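Local coordinates for dihydrofolate reductase (Coxiella burnetii, PDB 3TQB), which probably catalyses the NADPH-dependent reduction of 7,8-dihydrofolate to 5,6,7,8-tetrahydrofolate, a key step in folate metabolism and in the supply of DNA precursors, at residues Ile3-Ala8 with Glu104-Ala109; Ile35-Pro40 with Leu55-Asn60; Arg59-Thr64 with Asp75-Leu80. All blocks are in the same frame, centred on the assembly; numbering follows the deposited sequence.

Interaction 1 (Ile3-Ala8 with Glu104-Ala109). With FOL (folic acid), chain C.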
loop_
_atom_site.group_PDB
_atom_site.type_symbol
_atom_site.label_atom_id
_atom_site.label_comp_id
_atom_site.label_asym_id
_atom_site.label_seq_id
_atom_site.Cartn_x
_atom_site.Cartn_y
_atom_site.Cartn_z
ATOM N N ILE A 3 -12.117 -0.208 0.457
ATOM C CA ILE A 3 -10.788 0.197 -0.001
ATOM C C ILE A 3 -9.866 0.362 1.199
ATOM O O ILE A 3 -10.175 1.112 2.128
ATOM C CB ILE A 3 -10.837 1.514 -0.789
ATOM C CG1 ILE A 3 -11.687 1.344 -2.050
ATOM C CG2 ILE A 3 -9.429 1.962 -1.159
ATOM C CD1 ILE A 3 -11.887 2.621 -2.824
ATOM N N THR A 4 -8.735 -0.339 1.175
ATOM C CA THR A 4 -7.819 -0.361 2.312
ATOM C C THR A 4 -6.410 0.027 1.884
ATOM O O THR A 4 -5.896 -0.486 0.892
ATOM C CB THR A 4 -7.784 -1.757 2.963
ATOM O OG1 THR A 4 -9.109 -2.136 3.356
ATOM C CG2 THR A 4 -6.874 -1.761 4.186
ATOM N N LEU A 5 -5.796 0.941 2.633
ATOM C CA LEU A 5 -4.396 1.298 2.421
ATOM C C LEU A 5 -3.534 0.581 3.458
ATOM O O LEU A 5 -3.904 0.492 4.629
ATOM C CB LEU A 5 -4.187 2.814 2.523
ATOM C CG LEU A 5 -5.071 3.724 1.661
ATOM C CD1 LEU A 5 -4.590 5.158 1.760
ATOM C CD2 LEU A 5 -5.086 3.285 0.204
ATOM N N ILE A 6 -2.393 0.062 3.013
ATOM C CA ILE A 6 -1.434 -0.591 3.897
ATOM C C ILE A 6 -0.037 -0.052 3.592
ATOM O O ILE A 6 0.371 0.013 2.427
ATOM C CB ILE A 6 -1.481 -2.134 3.745
ATOM C CG1 ILE A 6 -0.536 -2.811 4.743
ATOM C CG2 ILE A 6 -1.145 -2.557 2.311
ATOM C CD1 ILE A 6 -0.629 -4.320 4.739
ATOM N N ALA A 7 0.686 0.347 4.635
ATOM C CA ALA A 7 2.011 0.934 4.458
ATOM C C ALA A 7 2.813 0.953 5.754
ATOM O O ALA A 7 2.262 1.165 6.833
ATOM C CB ALA A 7 1.885 2.347 3.903
ATOM N N ALA A 8 4.118 0.720 5.632
ATOM C CA ALA A 8 5.046 0.884 6.743
ATOM C C ALA A 8 5.744 2.227 6.584
ATOM O O ALA A 8 6.232 2.551 5.501
ATOM C CB ALA A 8 6.058 -0.241 6.761
ATOM N N GLU A 104 -3.835 9.423 -4.383
ATOM C CA GLU A 104 -5.105 9.343 -5.099
ATOM C C GLU A 104 -6.121 8.459 -4.367
ATOM O O GLU A 104 -7.322 8.727 -4.411
ATOM C CB GLU A 104 -4.883 8.824 -6.521
ATOM C CG GLU A 104 -6.079 9.025 -7.449
ATOM C CD GLU A 104 -5.845 8.476 -8.847
ATOM O OE1 GLU A 104 -4.698 8.086 -9.157
ATOM O OE2 GLU A 104 -6.815 8.436 -9.635
ATOM N N ALA A 105 -5.636 7.417 -3.696
ATOM C CA ALA A 105 -6.499 6.481 -2.970
ATOM C C ALA A 105 -6.991 7.018 -1.621
ATOM O O ALA A 105 -8.111 6.715 -1.211
ATOM C CB ALA A 105 -5.783 5.153 -2.771
ATOM N N LEU A 106 -6.167 7.812 -0.934
ATOM C CA LEU A 106 -6.520 8.315 0.409
ATOM C C LEU A 106 -7.964 8.844 0.520
ATOM O O LEU A 106 -8.687 8.446 1.434
ATOM C CB LEU A 106 -5.513 9.374 0.902
ATOM C CG LEU A 106 -5.622 9.779 2.381
ATOM C CD1 LEU A 106 -5.459 8.569 3.294
ATOM C CD2 LEU A 106 -4.604 10.860 2.743
ATOM N N PRO A 107 -8.396 9.720 -0.410
ATOM C CA PRO A 107 -9.776 10.229 -0.330
ATOM C C PRO A 107 -10.879 9.179 -0.555
ATOM O O PRO A 107 -12.034 9.425 -0.205
ATOM C CB PRO A 107 -9.825 11.290 -1.441
ATOM C CG PRO A 107 -8.726 10.918 -2.376
ATOM C CD PRO A 107 -7.648 10.360 -1.509
ATOM N N LYS A 108 -10.527 8.036 -1.145
ATOM C CA LYS A 108 -11.478 6.947 -1.378
ATOM C C LYS A 108 -11.337 5.800 -0.372
ATOM O O LYS A 108 -12.148 4.871 -0.373
ATOM C CB LYS A 108 -11.311 6.404 -2.797
ATOM C CG LYS A 108 -11.625 7.413 -3.890
ATOM C CD LYS A 108 -11.507 6.775 -5.266
ATOM C CE LYS A 108 -11.853 7.749 -6.377
ATOM N NZ LYS A 108 -11.778 7.093 -7.718
ATOM N N ALA A 109 -10.320 5.868 0.487
ATOM C CA ALA A 109 -9.996 4.773 1.399
ATOM C C ALA A 109 -10.966 4.690 2.568
ATOM O O ALA A 109 -11.303 5.704 3.178
ATOM C CB ALA A 109 -8.578 4.926 1.919
HETATM N N1 FOL C . 3.359 -2.399 3.927
HETATM C C2 FOL C . 4.081 -2.640 5.083
HETATM N NA2 FOL C . 3.463 -2.660 6.260
HETATM N N3 FOL C . 5.445 -2.857 5.019
HETATM C C4 FOL C . 6.102 -2.841 3.804
HETATM O O4 FOL C . 7.317 -3.040 3.768
HETATM C C4A FOL C . 5.381 -2.600 2.635
HETATM N N5 FOL C . 6.018 -2.575 1.407
HETATM C C6 FOL C . 5.292 -2.338 0.255
HETATM C C7 FOL C . 3.922 -2.124 0.325
HETATM N N8 FOL C . 3.282 -2.141 1.550
HETATM C C8A FOL C . 4.004 -2.381 2.704
HETATM C C9 FOL C . 5.966 -2.314 -1.096
HETATM N N10 FOL C . 7.173 -3.122 -1.106
HETATM C C11 FOL C . 7.442 -7.071 0.076
HETATM C C12 FOL C . 8.546 -6.228 0.140
HETATM C C13 FOL C . 8.433 -4.901 -0.263
HETATM C C14 FOL C . 7.219 -4.403 -0.728
HETATM C C15 FOL C . 6.110 -5.251 -0.795
HETATM C C16 FOL C . 6.223 -6.582 -0.390
HETATM C C FOL C . 7.593 -8.496 0.512
HETATM O O FOL C . 8.853 -9.112 0.362
HETATM N N FOL C . 6.546 -9.139 1.028
HETATM C CA FOL C . 6.481 -10.590 1.077
HETATM C CB FOL C . 7.086 -11.097 2.385
HETATM C CG FOL C . 7.718 -12.473 2.199
HETATM C CD FOL C . 8.194 -13.039 3.518
HETATM O OE1 FOL C . 9.311 -13.598 3.585
HETATM O OE2 FOL C . 7.487 -12.970 4.551
HETATM C CT FOL C . 5.068 -11.073 0.945
HETATM O O1 FOL C . 4.114 -10.269 0.965
HETATM O O2 FOL C . 4.818 -12.290 0.807
#
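Leu-5 sends its forked end toward the end of helix 99-105 and the chain just beyond it, and each of its two methyls finds a different partner there. CD2 lies 3.6 Å from CB of Ala-105, while CD1 meets CD1 of Leu-106 at 3.8 Å, the two leucine side chains crossing at about a right angle. The branch point is used as well, since CG of Leu-5 rests 3.7 Å from CB of Ala-109. CG stands anti to the carbonyl carbon (chi1 -53°) and CD1 continues the chain in extended form, which spreads the fork over Ala-105, Leu-106 and Ala-109. The two alanines suit their places because a single methyl lets the backbone come close to a branched side chain.

Two residues earlier, Ile-3 runs obliquely past Lys-108, which offers it its CB and its backbone carbonyl. With chi2 extended at 175°, CD1 of Ile-3 lies 3.3 Å from O of Lys-108 and 3.8 Å from its CB. The other branch, CG2, comes 3.8 Å from CA of Ala-109. The lysine chain, extended beyond CG, carries NZ away to a salt bridge with Asp-81. No hydrogen bond joins the two segments; 104-109 is held from within by Lys-108 N bonding to Ala-105 O at 2.8 Å.

Farther along the strand, CB of Ala-8 approaches N3 of the folate at 3.2 Å, and its backbone N binds NADPH. Helix 99-105 belongs to a beta-alpha-beta crossover that leaves strand 92-95, passes over strand 2-10, where Ile-3 and Leu-5 pack under the helix end, and enters strand 111-117. Ile-3, Leu-5 and Ala-105 also touch Ile-95 of strand 92-95, and Ile-3 packs on Leu-84 of helix 80-86.

Interaction 2 (Ile35-Pro40 with Leu55-Asn60). With FOL (folic acid), chain C.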
loop_
_atom_site.group_PDB
_atom_site.type_symbol
_atom_site.label_atom_id
_atom_site.label_comp_id
_atom_site.label_asym_id
_atom_site.label_seq_id
_atom_site.Cartn_x
_atom_site.Cartn_y
_atom_site.Cartn_z
ATOM N N ILE A 35 -2.063 -10.053 6.140
ATOM C CA ILE A 35 -3.101 -9.068 5.831
ATOM C C ILE A 35 -3.494 -9.084 4.349
ATOM O O ILE A 35 -4.670 -8.931 4.018
ATOM C CB ILE A 35 -2.659 -7.638 6.241
ATOM C CG1 ILE A 35 -2.590 -7.515 7.768
ATOM C CG2 ILE A 35 -3.615 -6.595 5.698
ATOM C CD1 ILE A 35 -3.941 -7.521 8.458
ATOM N N THR A 36 -2.518 -9.283 3.467
ATOM C CA THR A 36 -2.752 -9.219 2.022
ATOM C C THR A 36 -3.093 -10.561 1.367
ATOM O O THR A 36 -3.529 -10.583 0.216
ATOM C CB THR A 36 -1.530 -8.636 1.290
ATOM O OG1 THR A 36 -0.385 -9.465 1.525
ATOM C CG2 THR A 36 -1.245 -7.223 1.774
ATOM N N LEU A 37 -2.891 -11.668 2.085
ATOM C CA LEU A 37 -3.113 -13.010 1.523
ATOM C C LEU A 37 -4.562 -13.243 1.085
ATOM O O LEU A 37 -5.498 -13.008 1.852
ATOM C CB LEU A 37 -2.695 -14.107 2.516
ATOM C CG LEU A 37 -1.296 -14.706 2.337
ATOM C CD1 LEU A 37 -0.929 -15.569 3.537
ATOM C CD2 LEU A 37 -1.214 -15.515 1.052
ATOM N N GLY A 38 -4.729 -13.715 -0.149
ATOM C CA GLY A 38 -6.047 -14.030 -0.700
ATOM C C GLY A 38 -6.881 -12.813 -1.061
ATOM O O GLY A 38 -8.110 -12.889 -1.089
ATOM N N LYS A 39 -6.219 -11.693 -1.344
ATOM C CA LYS A 39 -6.908 -10.450 -1.685
ATOM C C LYS A 39 -6.238 -9.762 -2.876
ATOM O O LYS A 39 -5.071 -10.030 -3.170
ATOM C CB LYS A 39 -6.913 -9.496 -0.488
ATOM C CG LYS A 39 -7.636 -10.023 0.740
ATOM C CD LYS A 39 -7.574 -9.026 1.886
ATOM C CE LYS A 39 -8.333 -9.528 3.104
ATOM N NZ LYS A 39 -8.312 -8.548 4.231
ATOM N N PRO A 40 -6.976 -8.876 -3.570
ATOM C CA PRO A 40 -6.366 -8.064 -4.622
ATOM C C PRO A 40 -5.457 -6.989 -4.039
ATOM O O PRO A 40 -5.844 -6.317 -3.080
ATOM C CB PRO A 40 -7.569 -7.408 -5.321
ATOM C CG PRO A 40 -8.779 -8.072 -4.781
ATOM C CD PRO A 40 -8.417 -8.603 -3.441
ATOM N N LEU A 55 3.872 -10.899 -6.008
ATOM C CA LEU A 55 3.699 -11.479 -4.678
ATOM C C LEU A 55 2.861 -12.753 -4.797
ATOM O O LEU A 55 1.753 -12.708 -5.336
ATOM C CB LEU A 55 3.013 -10.487 -3.737
ATOM C CG LEU A 55 3.732 -9.161 -3.480
ATOM C CD1 LEU A 55 2.901 -8.280 -2.567
ATOM C CD2 LEU A 55 5.108 -9.391 -2.883
ATOM N N PRO A 56 3.380 -13.894 -4.300
ATOM C CA PRO A 56 2.664 -15.153 -4.528
ATOM C C PRO A 56 1.334 -15.240 -3.778
ATOM O O PRO A 56 1.154 -14.578 -2.752
ATOM C CB PRO A 56 3.637 -16.231 -4.017
ATOM C CG PRO A 56 4.864 -15.518 -3.546
ATOM C CD PRO A 56 4.539 -14.072 -3.408
ATOM N N HIS A 57 0.420 -16.051 -4.309
ATOM C CA HIS A 57 -0.892 -16.302 -3.698
ATOM C C HIS A 57 -1.788 -15.057 -3.642
ATOM O O HIS A 57 -2.727 -15.002 -2.843
ATOM C CB HIS A 57 -0.729 -16.898 -2.291
ATOM C CG HIS A 57 0.347 -17.935 -2.192
ATOM N ND1 HIS A 57 0.328 -19.102 -2.925
ATOM C CD2 HIS A 57 1.476 -17.978 -1.445
ATOM C CE1 HIS A 57 1.399 -19.819 -2.635
ATOM N NE2 HIS A 57 2.112 -19.160 -1.739
ATOM N N ARG A 58 -1.506 -14.081 -4.504
ATOM C CA ARG A 58 -2.232 -12.812 -4.530
ATOM C C ARG A 58 -2.371 -12.290 -5.957
ATOM O O ARG A 58 -1.452 -12.423 -6.766
ATOM C CB ARG A 58 -1.500 -11.768 -3.686
ATOM C CG ARG A 58 -1.856 -11.804 -2.212
ATOM C CD ARG A 58 -0.727 -11.274 -1.348
ATOM N NE ARG A 58 0.414 -12.186 -1.330
ATOM C CZ ARG A 58 1.492 -12.035 -0.563
ATOM N NH1 ARG A 58 1.596 -11.002 0.268
ATOM N NH2 ARG A 58 2.472 -12.930 -0.628
ATOM N N ARG A 59 -3.524 -11.694 -6.251
ATOM C CA ARG A 59 -3.750 -11.043 -7.535
ATOM C C ARG A 59 -3.018 -9.706 -7.538
ATOM O O ARG A 59 -3.490 -8.726 -6.957
ATOM C CB ARG A 59 -5.249 -10.844 -7.795
ATOM C CG ARG A 59 -5.563 -10.227 -9.154
ATOM C CD ARG A 59 -7.058 -10.153 -9.429
ATOM N NE ARG A 59 -7.338 -9.378 -10.637
ATOM C CZ ARG A 59 -8.550 -9.173 -11.152
ATOM N NH1 ARG A 59 -9.631 -9.685 -10.570
ATOM N NH2 ARG A 59 -8.682 -8.450 -12.258
ATOM N N ASN A 60 -1.851 -9.683 -8.175
ATOM C CA ASN A 60 -1.048 -8.472 -8.277
ATOM C C ASN A 60 -1.604 -7.553 -9.353
ATOM O O ASN A 60 -1.651 -7.931 -10.523
ATOM C CB ASN A 60 0.405 -8.824 -8.597
ATOM C CG ASN A 60 1.094 -9.544 -7.456
ATOM O OD1 ASN A 60 1.558 -8.918 -6.506
ATOM N ND2 ASN A 60 1.177 -10.867 -7.550
HETATM N N1 FOL C . 3.359 -2.399 3.927
HETATM C C2 FOL C . 4.081 -2.640 5.083
HETATM N NA2 FOL C . 3.463 -2.660 6.260
HETATM N N3 FOL C . 5.445 -2.857 5.019
HETATM C C4 FOL C . 6.102 -2.841 3.804
HETATM O O4 FOL C . 7.317 -3.040 3.768
HETATM C C4A FOL C . 5.381 -2.600 2.635
HETATM N N5 FOL C . 6.018 -2.575 1.407
HETATM C C6 FOL C . 5.292 -2.338 0.255
HETATM C C7 FOL C . 3.922 -2.124 0.325
HETATM N N8 FOL C . 3.282 -2.141 1.550
HETATM C C8A FOL C . 4.004 -2.381 2.704
HETATM C C9 FOL C . 5.966 -2.314 -1.096
HETATM N N10 FOL C . 7.173 -3.122 -1.106
HETATM C C11 FOL C . 7.442 -7.071 0.076
HETATM C C12 FOL C . 8.546 -6.228 0.140
HETATM C C13 FOL C . 8.433 -4.901 -0.263
HETATM C C14 FOL C . 7.219 -4.403 -0.728
HETATM C C15 FOL C . 6.110 -5.251 -0.795
HETATM C C16 FOL C . 6.223 -6.582 -0.390
HETATM C C FOL C . 7.593 -8.496 0.512
HETATM O O FOL C . 8.853 -9.112 0.362
HETATM N N FOL C . 6.546 -9.139 1.028
HETATM C CA FOL C . 6.481 -10.590 1.077
HETATM C CB FOL C . 7.086 -11.097 2.385
HETATM C CG FOL C . 7.718 -12.473 2.199
HETATM C CD FOL C . 8.194 -13.039 3.518
HETATM O OE1 FOL C . 9.311 -13.598 3.585
HETATM O OE2 FOL C . 7.487 -12.970 4.551
HETATM C CT FOL C . 5.068 -11.073 0.945
HETATM O O1 FOL C . 4.114 -10.269 0.965
HETATM O O2 FOL C . 4.818 -12.290 0.807
#
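The polar core of this contact is the guanidinium of Arg-58, whose NH1 gives a hydrogen bond to Thr-36 OG1 at 2.8 Å, with the oxygen tilted 20° from the guanidinium plane. The threonine hydroxyl sits between its own backbone N and carbonyl carbon, from where it also bonds to O of Phe-32 in the preceding turn of the helix. A side-on grip is formed elsewhere on the guanidinium, where NE and NH2 of Arg-58 both bond to O of Pro-56, NE at 2.9 Å, with that oxygen in the guanidinium plane.

Two further hydrogen bonds run to the folate. The carboxylate on its CT is held by both terminal nitrogens: NH1 of Arg-58 reaches FOL O1 at 2.7 Å, and NH2 reaches FOL O2 at 2.8 Å in a nearly straight bond of 168°. A bend at chi3 (-70°) turns the head of the long side chain toward the ligand.

Apolar contacts flank these bonds. CB of Leu-55 lies over the centre of one guanidinium face, 3.8 Å above the plane, and its CD2 lies 3.9 Å from C16 of the folate benzoyl ring. Leu-37 runs side by side with His-57, CD2 against CB.

In the backbone, type II turns run from Thr-36 to Lys-39, with Gly-38 at positive phi, and from Leu-55 to Arg-58.

An arginine gripping the alpha-carboxylate of the folate glutamate is a hallmark of the dihydrofolate reductase substrate pocket. Its flat head has enough N-H groups to serve a hydroxyl, a carbonyl and a carboxylate together; Thr-36 and Pro-56 fix its rotation, and its positive charge probably steadies the carboxylate in its charged form.

Interaction 3 (Arg59-Thr64 with Asp75-Leu80). With NDP (NADPH dihydro-nicotinamide-adenine-dinucleotide phosphate), chain B.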
loop_
_atom_site.group_PDB
_atom_site.type_symbol
_atom_site.label_atom_id
_atom_site.label_comp_id
_atom_site.label_asym_id
_atom_site.label_seq_id
_atom_site.Cartn_x
_atom_site.Cartn_y
_atom_site.Cartn_z
ATOM N N ARG A 59 -3.524 -11.694 -6.251
ATOM C CA ARG A 59 -3.750 -11.043 -7.535
ATOM C C ARG A 59 -3.018 -9.706 -7.538
ATOM O O ARG A 59 -3.490 -8.726 -6.957
ATOM C CB ARG A 59 -5.249 -10.844 -7.795
ATOM C CG ARG A 59 -5.563 -10.227 -9.154
ATOM C CD ARG A 59 -7.058 -10.153 -9.429
ATOM N NE ARG A 59 -7.338 -9.378 -10.637
ATOM C CZ ARG A 59 -8.550 -9.173 -11.152
ATOM N NH1 ARG A 59 -9.631 -9.685 -10.570
ATOM N NH2 ARG A 59 -8.682 -8.450 -12.258
ATOM N N ASN A 60 -1.851 -9.683 -8.175
ATOM C CA ASN A 60 -1.048 -8.472 -8.277
ATOM C C ASN A 60 -1.604 -7.553 -9.353
ATOM O O ASN A 60 -1.651 -7.931 -10.523
ATOM C CB ASN A 60 0.405 -8.824 -8.597
ATOM C CG ASN A 60 1.094 -9.544 -7.456
ATOM O OD1 ASN A 60 1.558 -8.918 -6.506
ATOM N ND2 ASN A 60 1.177 -10.867 -7.550
ATOM N N ILE A 61 -2.037 -6.356 -8.957
ATOM C CA ILE A 61 -2.538 -5.366 -9.910
ATOM C C ILE A 61 -1.589 -4.175 -9.979
ATOM O O ILE A 61 -1.296 -3.550 -8.960
ATOM C CB ILE A 61 -3.944 -4.876 -9.541
ATOM C CG1 ILE A 61 -4.915 -6.057 -9.473
ATOM C CG2 ILE A 61 -4.425 -3.846 -10.557
ATOM C CD1 ILE A 61 -6.358 -5.652 -9.310
ATOM N N VAL A 62 -1.122 -3.861 -11.186
ATOM C CA VAL A 62 -0.139 -2.802 -11.388
ATOM C C VAL A 62 -0.723 -1.652 -12.211
ATOM O O VAL A 62 -1.272 -1.864 -13.292
ATOM C CB VAL A 62 1.121 -3.344 -12.090
ATOM C CG1 VAL A 62 2.108 -2.217 -12.372
ATOM C CG2 VAL A 62 1.772 -4.427 -11.241
ATOM N N ILE A 63 -0.590 -0.437 -11.684
ATOM C CA ILE A 63 -1.043 0.771 -12.363
ATOM C C ILE A 63 0.121 1.314 -13.186
ATOM O O ILE A 63 1.267 1.281 -12.744
ATOM C CB ILE A 63 -1.511 1.858 -11.355
ATOM C CG1 ILE A 63 -2.481 1.275 -10.321
ATOM C CG2 ILE A 63 -2.173 3.019 -12.082
ATOM C CD1 ILE A 63 -3.660 0.542 -10.915
ATOM N N THR A 64 -0.175 1.798 -14.385
ATOM C CA THR A 64 0.843 2.362 -15.269
ATOM C C THR A 64 0.183 3.167 -16.379
ATOM O O THR A 64 -0.992 2.975 -16.671
ATOM C CB THR A 64 1.728 1.258 -15.897
ATOM O OG1 THR A 64 2.687 1.846 -16.787
ATOM C CG2 THR A 64 0.882 0.259 -16.664
ATOM N N ASP A 75 -1.894 -8.115 -13.375
ATOM C CA ASP A 75 -2.898 -7.474 -14.224
ATOM C C ASP A 75 -2.578 -5.990 -14.295
ATOM O O ASP A 75 -2.338 -5.354 -13.267
ATOM C CB ASP A 75 -4.307 -7.659 -13.656
ATOM C CG ASP A 75 -4.707 -9.116 -13.528
ATOM O OD1 ASP A 75 -4.127 -9.972 -14.232
ATOM O OD2 ASP A 75 -5.615 -9.404 -12.719
ATOM N N ILE A 76 -2.579 -5.441 -15.506
ATOM C CA ILE A 76 -2.197 -4.048 -15.718
ATOM C C ILE A 76 -3.393 -3.198 -16.129
ATOM O O ILE A 76 -4.081 -3.512 -17.102
ATOM C CB ILE A 76 -1.098 -3.934 -16.785
ATOM C CG1 ILE A 76 0.208 -4.542 -16.262
ATOM C CG2 ILE A 76 -0.881 -2.476 -17.180
ATOM C CD1 ILE A 76 1.210 -4.856 -17.348
ATOM N N PHE A 77 -3.631 -2.128 -15.370
ATOM C CA PHE A 77 -4.644 -1.131 -15.707
ATOM C C PHE A 77 -4.001 0.247 -15.826
ATOM O O PHE A 77 -2.911 0.479 -15.301
ATOM C CB PHE A 77 -5.743 -1.107 -14.650
ATOM C CG PHE A 77 -6.558 -2.366 -14.597
ATOM C CD1 PHE A 77 -7.741 -2.473 -15.318
ATOM C CD2 PHE A 77 -6.145 -3.443 -13.823
ATOM C CE1 PHE A 77 -8.501 -3.631 -15.263
ATOM C CE2 PHE A 77 -6.899 -4.605 -13.766
ATOM C CZ PHE A 77 -8.078 -4.698 -14.486
ATOM N N TYR A 78 -4.684 1.156 -16.515
ATOM C CA TYR A 78 -4.101 2.447 -16.886
ATOM C C TYR A 78 -4.534 3.611 -15.992
ATOM O O TYR A 78 -4.150 4.756 -16.234
ATOM C CB TYR A 78 -4.400 2.751 -18.358
ATOM C CG TYR A 78 -3.946 1.637 -19.278
ATOM C CD1 TYR A 78 -2.621 1.211 -19.281
ATOM C CD2 TYR A 78 -4.841 1.002 -20.136
ATOM C CE1 TYR A 78 -2.195 0.187 -20.115
ATOM C CE2 TYR A 78 -4.424 -0.025 -20.977
ATOM C CZ TYR A 78 -3.099 -0.426 -20.959
ATOM O OH TYR A 78 -2.676 -1.439 -21.783
ATOM N N SER A 79 -5.325 3.312 -14.964
ATOM C CA SER A 79 -5.686 4.289 -13.939
ATOM C C SER A 79 -6.209 3.556 -12.711
ATOM O O SER A 79 -6.601 2.387 -12.807
ATOM C CB SER A 79 -6.745 5.266 -14.457
ATOM O OG SER A 79 -7.908 4.583 -14.897
ATOM N N LEU A 80 -6.209 4.236 -11.565
ATOM C CA LEU A 80 -6.751 3.668 -10.334
ATOM C C LEU A 80 -8.256 3.435 -10.459
ATOM O O LEU A 80 -8.777 2.467 -9.909
ATOM C CB LEU A 80 -6.457 4.581 -9.132
ATOM C CG LEU A 80 -6.801 4.033 -7.742
ATOM C CD1 LEU A 80 -5.980 2.789 -7.436
ATOM C CD2 LEU A 80 -6.590 5.090 -6.665
HETATM P PA NDP B . 4.901 4.429 -7.325
HETATM O O1A NDP B . 3.829 5.369 -6.839
HETATM O O2A NDP B . 4.984 3.029 -6.776
HETATM O O5B NDP B . 4.748 4.308 -8.914
HETATM C C5B NDP B . 4.895 5.444 -9.766
HETATM C C4B NDP B . 4.653 4.975 -11.194
HETATM O O4B NDP B . 3.466 4.177 -11.229
HETATM C C3B NDP B . 4.447 6.084 -12.216
HETATM O O3B NDP B . 5.664 6.475 -12.864
HETATM C C2B NDP B . 3.510 5.426 -13.193
HETATM O O2B NDP B . 4.272 4.556 -14.022
HETATM C C1B NDP B . 2.625 4.562 -12.318
HETATM N N9A NDP B . 1.419 5.275 -11.813
HETATM C C8A NDP B . 1.270 5.805 -10.581
HETATM N N7A NDP B . 0.044 6.375 -10.445
HETATM C C5A NDP B . -0.621 6.208 -11.599
HETATM C C6A NDP B . -1.961 6.569 -12.125
HETATM N N6A NDP B . -2.860 7.240 -11.365
HETATM N N1A NDP B . -2.259 6.205 -13.391
HETATM C C2A NDP B . -1.384 5.534 -14.167
HETATM N N3A NDP B . -0.152 5.180 -13.746
HETATM C C4A NDP B . 0.287 5.479 -12.497
HETATM O O3 NDP B . 6.336 5.146 -7.184
HETATM P PN NDP B . 7.029 5.478 -5.767
HETATM O O1N NDP B . 6.162 6.453 -5.007
HETATM O O2N NDP B . 8.466 5.841 -6.057
HETATM O O5D NDP B . 7.000 4.073 -4.982
HETATM C C5D NDP B . 8.146 3.224 -4.916
HETATM C C4D NDP B . 8.980 3.560 -3.687
HETATM O O4D NDP B . 8.133 3.682 -2.541
HETATM C C3D NDP B . 9.970 2.452 -3.368
HETATM O O3D NDP B . 11.157 3.000 -2.788
HETATM C C2D NDP B . 9.238 1.601 -2.353
HETATM O O2D NDP B . 10.136 0.902 -1.489
HETATM C C1D NDP B . 8.418 2.635 -1.602
HETATM N N1N NDP B . 7.184 2.074 -1.046
HETATM C C2N NDP B . 7.119 1.899 0.287
HETATM C C3N NDP B . 5.990 1.381 0.910
HETATM C C7N NDP B . 5.943 1.197 2.402
HETATM O O7N NDP B . 4.938 0.740 2.923
HETATM N N7N NDP B . 7.005 1.535 3.131
HETATM C C4N NDP B . 4.824 1.019 0.035
HETATM C C5N NDP B . 4.976 1.241 -1.395
HETATM C C6N NDP B . 6.169 1.769 -1.873
HETATM P P2B NDP B . 4.475 4.746 -15.598
HETATM O O1X NDP B . 5.590 5.753 -15.695
HETATM O O2X NDP B . 4.839 3.357 -16.073
HETATM O O3X NDP B . 3.143 5.230 -16.107
#
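Arg-59 and Asp-75 meet at about a right angle near one end of a pair of parallel strands, with NE of Arg-59 2.7 Å from OD2 of Asp-75 in a salt bridge. The guanidinium and carboxylate planes are turned 77° apart, and the oxygen, met nearly along its own C-O axis, lies 30° out of the guanidinium plane. An extended arginine chain with CG anti to the backbone N (chi1 -177°) brings NE to the carboxylate of Asp-75.

On the same face, Ile-61 meets the side of the Phe-77 ring obliquely, CG2 of Ile-61 touching CD2 of Phe-77 at 3.7 Å. Beta-branched residues suit the extended backbone here. The other face carries Val-62 and Ile-76. Thr-64, just past the strand, brings CG2 close to CG2 of Ile-76. Its OG1 diverges from CG2 and bonds at 2.7 Å to O2X of the NADPH 2'-phosphate; a second bond, from Gln-66 N, helps fix the hydroxyl. Tyr-78 presents the edge of its ring to the carbonyl of Thr-64, CD1 lying 3.5 Å from that O.

Between the faces, alternating backbone bonds knit the strands, such as Val-62 N to Asp-75 O at 2.8 Å. Ile-63 CG2 reaches adenine atom C2A of NADPH at 3.4 Å, and Ser-79 caps the following helix through OG to the N of Asp-82.

Such parallel pairing, with cofactor bound at the C-terminal ends of the strands, is characteristic of the dinucleotide-binding side of the dihydrofolate reductase fold, where Thr-64 contributes to recognition of the phosphate that distinguishes NADPH from NADH.

In the fold
All three contacts reach one mixed eight-stranded sheet, their centres 14 to 16 Å apart. Along the chain, interactions 2 and 3 both fall between the two segments of interaction 1, which joins central strand 2-10 to the end of helix 99-105. Interactions 2 and 3 share Arg-59 and Asn-60 of strand 59-63, whose neighbour, strand 74-77, is the outermost on that side. Ile-6 packs on Ile-35 and Thr-36, linking interactions 1 and 2, while Leu-80 of interaction 3 rests against Glu-104 and Ala-105. Interactions 1 and 2 reach folate at its two ends, and interaction 3 holds the adenosine end of NADPH, so together they frame the active-site cleft.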